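Local coordinates for HTH-type transcriptional regulator MmpR5 (Mycobacterium tuberculosis, PDB 4NB5), which represses transcription by binding promoter DNA as a homodimer of the MarR type, controlling its own expression and that of several MmpS-MmpL transport systems, at residues 33-39 and 70-74; 38-43 and 56-60; 111-115 and 143-147. All coordinates share one frame; numbering follows the deposited sequence.

Contact 1. Residues 33-39 and 70-74; sequences TRLAGRL and NARML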
loop_
_atom_site.group_PDB
_atom_site.type_symbol
_atom_site.label_atom_id
_atom_site.label_comp_id
_atom_site.label_asym_id
_atom_site.label_seq_id
_atom_site.Cartn_x
_atom_site.Cartn_y
_atom_site.Cartn_z
ATOM N N THR B 33 13.392 9.608 10.687
ATOM C CA THR B 33 14.789 9.960 10.467
ATOM C C THR B 33 14.936 11.238 9.640
ATOM O O THR B 33 14.168 11.493 8.707
ATOM C CB THR B 33 15.565 8.848 9.739
ATOM O OG1 THR B 33 15.059 8.703 8.408
ATOM C CG2 THR B 33 15.445 7.526 10.483
ATOM N N ARG B 34 15.944 12.024 9.988
ATOM C CA ARG B 34 16.263 13.239 9.261
ATOM C C ARG B 34 16.582 12.905 7.804
ATOM O O ARG B 34 16.151 13.604 6.887
ATOM C CB ARG B 34 17.450 13.947 9.930
ATOM C CG ARG B 34 17.811 15.287 9.327
ATOM C CD ARG B 34 18.892 16.008 10.131
ATOM N NE ARG B 34 18.380 16.454 11.427
ATOM C CZ ARG B 34 17.637 17.547 11.608
ATOM N NH1 ARG B 34 17.307 18.320 10.580
ATOM N NH2 ARG B 34 17.215 17.869 12.822
ATOM N N LEU B 35 17.321 11.823 7.585
ATOM C CA LEU B 35 17.739 11.476 6.228
ATOM C C LEU B 35 16.551 11.130 5.332
ATOM O O LEU B 35 16.545 11.472 4.149
ATOM C CB LEU B 35 18.770 10.347 6.239
ATOM C CG LEU B 35 19.303 9.907 4.873
ATOM C CD1 LEU B 35 19.804 11.085 4.045
ATOM C CD2 LEU B 35 20.422 8.894 5.089
ATOM N N ALA B 36 15.534 10.468 5.885
ATOM C CA ALA B 36 14.331 10.183 5.115
ATOM C C ALA B 36 13.665 11.473 4.635
ATOM O O ALA B 36 13.238 11.562 3.488
ATOM C CB ALA B 36 13.355 9.361 5.939
ATOM N N GLY B 37 13.561 12.459 5.523
ATOM C CA GLY B 37 12.996 13.746 5.164
ATOM C C GLY B 37 13.803 14.459 4.089
ATOM O O GLY B 37 13.242 15.017 3.147
ATOM N N ARG B 38 15.125 14.454 4.247
ATOM C CA ARG B 38 16.008 15.096 3.269
ATOM C C ARG B 38 15.926 14.401 1.917
ATOM O O ARG B 38 15.897 15.058 0.873
ATOM C CB ARG B 38 17.452 15.118 3.782
ATOM C CG ARG B 38 17.655 16.008 5.001
ATOM C CD ARG B 38 19.069 15.869 5.568
ATOM N NE ARG B 38 20.070 16.384 4.633
ATOM C CZ ARG B 38 21.194 15.759 4.284
ATOM N NH1 ARG B 38 21.509 14.568 4.781
ATOM N NH2 ARG B 38 22.016 16.343 3.420
ATOM N N LEU B 39 15.877 13.068 1.939
ATOM C CA LEU B 39 15.728 12.283 0.717
ATOM C C LEU B 39 14.416 12.588 -0.010
ATOM O O LEU B 39 14.406 12.775 -1.232
ATOM C CB LEU B 39 15.854 10.786 1.015
ATOM C CG LEU B 39 15.640 9.871 -0.189
ATOM C CD1 LEU B 39 16.585 10.224 -1.325
ATOM C CD2 LEU B 39 15.814 8.412 0.210
ATOM N N ASN B 70 16.549 4.287 4.138
ATOM C CA ASN B 70 15.566 5.364 4.083
ATOM C C ASN B 70 14.748 5.381 2.796
ATOM O O ASN B 70 13.576 5.759 2.811
ATOM C CB ASN B 70 16.225 6.707 4.366
ATOM C CG ASN B 70 16.618 6.841 5.810
ATOM O OD1 ASN B 70 15.760 6.982 6.682
ATOM N ND2 ASN B 70 17.911 6.742 6.087
ATOM N N ALA B 71 15.343 4.949 1.690
ATOM C CA ALA B 71 14.581 4.797 0.458
ATOM C C ALA B 71 13.491 3.741 0.648
ATOM O O ALA B 71 12.354 3.911 0.207
ATOM C CB ALA B 71 15.494 4.429 -0.700
ATOM N N ARG B 72 13.848 2.652 1.318
ATOM C CA ARG B 72 12.902 1.581 1.590
ATOM C C ARG B 72 11.703 2.104 2.383
ATOM O O ARG B 72 10.563 1.735 2.107
ATOM C CB ARG B 72 13.603 0.458 2.357
ATOM C CG ARG B 72 12.741 -0.776 2.595
ATOM C CD ARG B 72 13.553 -1.896 3.236
ATOM N NE ARG B 72 14.855 -2.052 2.582
ATOM C CZ ARG B 72 16.035 -1.987 3.198
ATOM N NH1 ARG B 72 16.121 -1.784 4.509
ATOM N NH2 ARG B 72 17.148 -2.137 2.492
ATOM N N MET B 73 11.969 2.975 3.351
ATOM C CA MET B 73 10.917 3.557 4.166
ATOM C C MET B 73 9.980 4.416 3.317
ATOM O O MET B 73 8.760 4.321 3.428
ATOM C CB MET B 73 11.548 4.387 5.275
ATOM C CG MET B 73 10.564 4.986 6.257
ATOM S SD MET B 73 11.393 5.743 7.676
ATOM C CE MET B 73 12.966 4.870 7.690
ATOM N N LEU B 74 10.556 5.259 2.468
ATOM C CA LEU B 74 9.741 6.135 1.636
ATOM C C LEU B 74 8.930 5.350 0.612
ATOM O O LEU B 74 7.854 5.786 0.206
ATOM C CB LEU B 74 10.615 7.177 0.927
ATOM C CG LEU B 74 11.272 8.217 1.837
ATOM C CD1 LEU B 74 12.159 9.151 1.026
ATOM C CD2 LEU B 74 10.242 9.021 2.621
#

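Contact 2. Residues 38-43 and 56-60; sequences RLLGWL and LATAL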
loop_
_atom_site.group_PDB
_atom_site.type_symbol
_atom_site.label_atom_id
_atom_site.label_comp_id
_atom_site.label_asym_id
_atom_site.label_seq_id
_atom_site.Cartn_x
_atom_site.Cartn_y
_atom_site.Cartn_z
ATOM N N ARG B 38 15.125 14.454 4.247
ATOM C CA ARG B 38 16.008 15.096 3.269
ATOM C C ARG B 38 15.926 14.401 1.917
ATOM O O ARG B 38 15.897 15.058 0.873
ATOM C CB ARG B 38 17.452 15.118 3.782
ATOM C CG ARG B 38 17.655 16.008 5.001
ATOM C CD ARG B 38 19.069 15.869 5.568
ATOM N NE ARG B 38 20.070 16.384 4.633
ATOM C CZ ARG B 38 21.194 15.759 4.284
ATOM N NH1 ARG B 38 21.509 14.568 4.781
ATOM N NH2 ARG B 38 22.016 16.343 3.420
ATOM N N LEU B 39 15.877 13.068 1.939
ATOM C CA LEU B 39 15.728 12.283 0.717
ATOM C C LEU B 39 14.416 12.588 -0.010
ATOM O O LEU B 39 14.406 12.775 -1.232
ATOM C CB LEU B 39 15.854 10.786 1.015
ATOM C CG LEU B 39 15.640 9.871 -0.189
ATOM C CD1 LEU B 39 16.585 10.224 -1.325
ATOM C CD2 LEU B 39 15.814 8.412 0.210
ATOM N N LEU B 40 13.310 12.658 0.732
ATOM C CA LEU B 40 12.035 13.002 0.123
ATOM C C LEU B 40 12.103 14.414 -0.452
ATOM O O LEU B 40 11.668 14.660 -1.571
ATOM C CB LEU B 40 10.901 12.886 1.138
ATOM C CG LEU B 40 9.505 13.249 0.621
ATOM C CD1 LEU B 40 9.129 12.430 -0.603
ATOM C CD2 LEU B 40 8.461 13.079 1.706
ATOM N N GLY B 41 12.660 15.345 0.315
ATOM C CA GLY B 41 12.817 16.705 -0.165
ATOM C C GLY B 41 13.638 16.779 -1.447
ATOM O O GLY B 41 13.266 17.468 -2.396
ATOM N N TRP B 42 14.761 16.074 -1.474
ATOM C CA TRP B 42 15.600 16.039 -2.660
ATOM C C TRP B 42 14.827 15.507 -3.873
ATOM O O TRP B 42 14.899 16.072 -4.960
ATOM C CB TRP B 42 16.853 15.192 -2.414
ATOM C CG TRP B 42 17.797 15.183 -3.581
ATOM C CD1 TRP B 42 17.964 14.180 -4.488
ATOM C CD2 TRP B 42 18.707 16.227 -3.962
ATOM N NE1 TRP B 42 18.922 14.532 -5.411
ATOM C CE2 TRP B 42 19.386 15.778 -5.111
ATOM C CE3 TRP B 42 19.012 17.483 -3.435
ATOM C CZ2 TRP B 42 20.356 16.556 -5.746
ATOM C CZ3 TRP B 42 19.976 18.253 -4.076
ATOM C CH2 TRP B 42 20.631 17.785 -5.219
ATOM N N LEU B 43 14.073 14.426 -3.692
ATOM C CA LEU B 43 13.358 13.833 -4.829
ATOM C C LEU B 43 12.186 14.685 -5.298
ATOM O O LEU B 43 11.657 14.475 -6.390
ATOM C CB LEU B 43 12.904 12.407 -4.494
ATOM C CG LEU B 43 14.050 11.401 -4.389
ATOM C CD1 LEU B 43 13.577 10.106 -3.773
ATOM C CD2 LEU B 43 14.665 11.129 -5.764
ATOM N N LEU B 56 22.321 10.040 -5.022
ATOM C CA LEU B 56 21.617 10.437 -3.809
ATOM C C LEU B 56 22.573 10.500 -2.628
ATOM O O LEU B 56 22.546 11.448 -1.842
ATOM C CB LEU B 56 20.474 9.461 -3.515
ATOM C CG LEU B 56 19.355 9.497 -4.555
ATOM C CD1 LEU B 56 18.362 8.359 -4.344
ATOM C CD2 LEU B 56 18.639 10.837 -4.527
ATOM N N ALA B 57 23.432 9.493 -2.506
ATOM C CA ALA B 57 24.402 9.468 -1.424
ATOM C C ALA B 57 25.327 10.675 -1.519
ATOM O O ALA B 57 25.672 11.272 -0.506
ATOM C CB ALA B 57 25.203 8.184 -1.461
ATOM N N THR B 58 25.712 11.040 -2.740
ATOM C CA THR B 58 26.625 12.161 -2.948
ATOM C C THR B 58 25.967 13.492 -2.580
ATOM O O THR B 58 26.532 14.293 -1.831
ATOM C CB THR B 58 27.109 12.216 -4.407
ATOM O OG1 THR B 58 27.929 11.076 -4.677
ATOM C CG2 THR B 58 27.922 13.474 -4.663
ATOM N N ALA B 59 24.762 13.702 -3.096
ATOM C CA ALA B 59 24.035 14.957 -2.912
ATOM C C ALA B 59 23.731 15.236 -1.443
ATOM O O ALA B 59 23.762 16.393 -1.000
ATOM C CB ALA B 59 22.736 14.920 -3.715
ATOM N N LEU B 60 23.429 14.178 -0.698
ATOM C CA LEU B 60 22.991 14.297 0.692
ATOM C C LEU B 60 24.110 14.019 1.702
ATOM O O LEU B 60 23.870 13.994 2.909
ATOM C CB LEU B 60 21.813 13.343 0.937
ATOM C CG LEU B 60 20.596 13.630 0.057
ATOM C CD1 LEU B 60 19.504 12.576 0.251
ATOM C CD2 LEU B 60 20.061 15.026 0.345
#

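Contact 3. Residues 111-115 and 143-147; sequences MAELQ and LAYME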
loop_
_atom_site.group_PDB
_atom_site.type_symbol
_atom_site.label_atom_id
_atom_site.label_comp_id
_atom_site.label_asym_id
_atom_site.label_seq_id
_atom_site.Cartn_x
_atom_site.Cartn_y
_atom_site.Cartn_z
ATOM N N MET B 111 -5.003 2.893 8.306
ATOM C CA MET B 111 -6.157 3.042 9.168
ATOM C C MET B 111 -6.960 1.740 9.218
ATOM O O MET B 111 -7.461 1.369 10.272
ATOM C CB MET B 111 -7.015 4.225 8.724
ATOM C CG MET B 111 -6.286 5.554 8.858
ATOM S SD MET B 111 -7.315 7.003 8.546
ATOM C CE MET B 111 -7.912 6.625 6.902
ATOM N N ALA B 112 -7.051 1.034 8.094
ATOM C CA ALA B 112 -7.733 -0.259 8.073
ATOM C C ALA B 112 -7.042 -1.256 8.996
ATOM O O ALA B 112 -7.693 -2.017 9.704
ATOM C CB ALA B 112 -7.793 -0.810 6.663
ATOM N N GLU B 113 -5.713 -1.248 8.983
ATOM C CA GLU B 113 -4.934 -2.145 9.823
ATOM C C GLU B 113 -5.152 -1.820 11.296
ATOM O O GLU B 113 -5.250 -2.718 12.128
ATOM C CB GLU B 113 -3.452 -2.053 9.470
ATOM C CG GLU B 113 -3.136 -2.592 8.089
ATOM C CD GLU B 113 -1.674 -2.446 7.709
ATOM O OE1 GLU B 113 -1.275 -3.029 6.680
ATOM O OE2 GLU B 113 -0.926 -1.753 8.431
ATOM N N LEU B 114 -5.231 -0.529 11.612
ATOM C CA LEU B 114 -5.492 -0.097 12.981
ATOM C C LEU B 114 -6.895 -0.494 13.422
ATOM O O LEU B 114 -7.110 -0.851 14.579
ATOM C CB LEU B 114 -5.319 1.416 13.108
ATOM C CG LEU B 114 -3.880 1.897 13.262
ATOM C CD1 LEU B 114 -3.816 3.414 13.166
ATOM C CD2 LEU B 114 -3.301 1.420 14.586
ATOM N N GLN B 115 -7.847 -0.452 12.496
ATOM C CA GLN B 115 -9.202 -0.856 12.808
ATOM C C GLN B 115 -9.236 -2.342 13.165
ATOM O O GLN B 115 -9.931 -2.753 14.091
ATOM C CB GLN B 115 -10.134 -0.554 11.632
ATOM C CG GLN B 115 -11.596 -0.589 12.014
ATOM C CD GLN B 115 -12.532 -0.501 10.825
ATOM O OE1 GLN B 115 -13.640 -1.039 10.859
ATOM N NE2 GLN B 115 -12.099 0.183 9.773
ATOM N N LEU B 143 -11.912 5.498 12.868
ATOM C CA LEU B 143 -11.112 4.990 11.756
ATOM C C LEU B 143 -11.989 4.519 10.590
ATOM O O LEU B 143 -11.699 4.825 9.431
ATOM C CB LEU B 143 -10.193 3.863 12.222
ATOM C CG LEU B 143 -9.082 4.273 13.198
ATOM C CD1 LEU B 143 -8.420 3.047 13.807
ATOM C CD2 LEU B 143 -8.067 5.139 12.488
ATOM N N ALA B 144 -13.049 3.777 10.889
ATOM C CA ALA B 144 -13.964 3.317 9.844
ATOM C C ALA B 144 -14.518 4.508 9.066
ATOM O O ALA B 144 -14.580 4.495 7.838
ATOM C CB ALA B 144 -15.100 2.513 10.453
ATOM N N TYR B 145 -14.923 5.545 9.787
ATOM C CA TYR B 145 -15.511 6.723 9.164
ATOM C C TYR B 145 -14.470 7.453 8.303
ATOM O O TYR B 145 -14.745 7.805 7.151
ATOM C CB TYR B 145 -16.092 7.637 10.244
ATOM C CG TYR B 145 -16.508 9.019 9.805
ATOM C CD1 TYR B 145 -17.687 9.234 9.107
ATOM C CD2 TYR B 145 -15.724 10.120 10.110
ATOM C CE1 TYR B 145 -18.067 10.509 8.722
ATOM C CE2 TYR B 145 -16.092 11.392 9.727
ATOM C CZ TYR B 145 -17.265 11.583 9.039
ATOM O OH TYR B 145 -17.624 12.860 8.666
ATOM N N MET B 146 -13.267 7.652 8.841
ATOM C CA MET B 146 -12.238 8.398 8.114
ATOM C C MET B 146 -11.722 7.635 6.899
ATOM O O MET B 146 -11.404 8.232 5.872
ATOM C CB MET B 146 -11.077 8.752 9.048
ATOM C CG MET B 146 -11.436 9.767 10.128
ATOM S SD MET B 146 -12.061 11.356 9.514
ATOM C CE MET B 146 -11.008 11.567 8.122
ATOM N N GLU B 147 -11.655 6.314 6.997
ATOM C CA GLU B 147 -11.262 5.506 5.853
ATOM C C GLU B 147 -12.208 5.769 4.682
ATOM O O GLU B 147 -11.774 5.941 3.544
ATOM C CB GLU B 147 -11.306 4.025 6.207
ATOM C CG GLU B 147 -10.214 3.575 7.163
ATOM C CD GLU B 147 -10.470 2.188 7.710
ATOM O OE1 GLU B 147 -10.792 1.292 6.901
ATOM O OE2 GLU B 147 -10.361 1.997 8.945
#

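Contact 1. Residues 33-39 and 70-74
A chi1 of 66° sets OG1 of Thr-33 between its own backbone N and carbonyl carbon, and the amide of Asn-70 stands anti to its backbone carbonyl carbon; these turns bring OG1 and OD1 together. Thr-33 OG1 donates to Asn-70 OD1 over a short 2.5 Å, coming from above the carbonyl plane, 36° out of it. Thr-33 is the N-cap residue of helix 34-45, and the same OG1 accepts the capping bond from Ala-36 N at 3.1 Å. It thus joins the start of that helix to the flank of helix 64-77. Asn-70 ND2 bonds to Gly-66 O, which fixes the flip of the amide, and lies 3.5 Å from Leu-35 CD2, while Ala-36 CB rests against the OD1 side. Within the winged helix-turn-helix domain of this MarR-type regulator, helix 64-77 is probably the recognition helix, and the axes of segments 34-39 and 70-74 approach to 9.3 Å and cross at 67°. Leu-74 CD1 touches both Ala-36 O and Leu-39, 3.8 Å from Leu-39 CG, and Leu-39 CD2 reaches Ala-71 CB at 4.1 Å. Phe-27 of helix 16-28 also packs on Ala-36 and Leu-74, and Met-73 reaches Ser-31 of the second subunit.

Contact 2. Residues 38-43 and 56-60
Between segments 38-43 and 56-60 the nearest CA atoms are those of Arg-38 and Leu-60, 7.5 Å apart. Bent at chi3 (66°), the Arg-38 chain turns its guanidinium end-on to the carbonyl oxygen of Leu-60, and both terminal nitrogens grip that one atom. Arg-38 NH1 binds Leu-60 O at 3.1 Å in the carbonyl plane, on a lone pair; NH2, at 3.0 Å from the same oxygen, stands 41° above that plane. The oxygen lies nearly in the guanidinium plane, while Leu-60 CD2 covers one face of the group near its rim. Leu-60 CD1 presses on the backbone of Leu-39, 3.8 Å from its CA. The indole of Trp-42 takes Ala-59 CB over a face of its six-membered ring, a CH-pi contact 3.8 Å from the centroid and 22° off the normal. Leu-56 CD2 comes to Trp-42 CD1 at 3.4 Å, obliquely, and reaches on toward Leu-39 CD1 and Leu-43 CD2. NE1 of Trp-42 bonds to Gln-51 OE1, which ties the ring to strand 51-52. Packing of helix 53-59, probably the first helix of the helix-turn-helix, against the preceding helix belongs to the winged-helix domain of MarR-type regulators.

Contact 3. Residues 111-115 and 143-147
The amide of Gln-115 and the carboxylate of Glu-147 meet with their planes 51° apart. NE2 of Gln-115 donates to Glu-147 OE2 at 2.6 Å in a bent hydrogen bond; the acceptor lies close to the amide plane, whereas the nitrogen comes to the syn side of OE2, 31° out of the carboxylate plane. With CG anti to the backbone N and the chain extended beyond it, Gln-115 reaches across to helix 134-159 and passes beside Ala-144, whose CB is 3.9 Å from Gln-115 NE2. Ala-112 CB approaches the other carboxylate oxygen, OE1 of Glu-147. OE2 also lies near two backbone carbonyls, Met-111 O and Leu-143 O; this crowding of acceptors would be expected to raise the proton affinity of the group somewhat, with the amide N-H offsetting it. Next to the polar pair, the aliphatic stem of Glu-147 packs on Met-111, CG to CB 3.6 Å. The two methyls of Leu-143 divide between neighbours: CD1 sits 3.6 Å from Leu-114 CB, and CD2 4.0 Å from Met-111 CB. Tyr-26 of the second subunit packs on Leu-114, and Val-150 of that subunit on Met-146. Segments 111-115 and 143-147 run nearly antiparallel, 158° between directions and 9.3 Å between axes, in a long helical hairpin that engages the partner chain, consistent with the dimerisation domain of the MarR family.

From the N terminus, helix 34-45 is the first element used, and it serves two contacts. Contact 2 closes the shorter loop, joining it to 56-60 and enclosing strand 51-52; contact 1 closes a wider loop to helix 64-77, with contact 2 nested inside. The two share Arg-38 and Leu-39 and touch through Leu-74 against Leu-40 and Leu-35 against Leu-60, so both helices of the DNA-binding motif rest on one helix. Contact 3 follows in series, closing a separate loop of 27 residues that holds the turn between helices 99-124 and 134-159. Its centre lies about 25 Å from that of contact 1 and about 32 Å from that of contact 2, across the chain's centre from the latter.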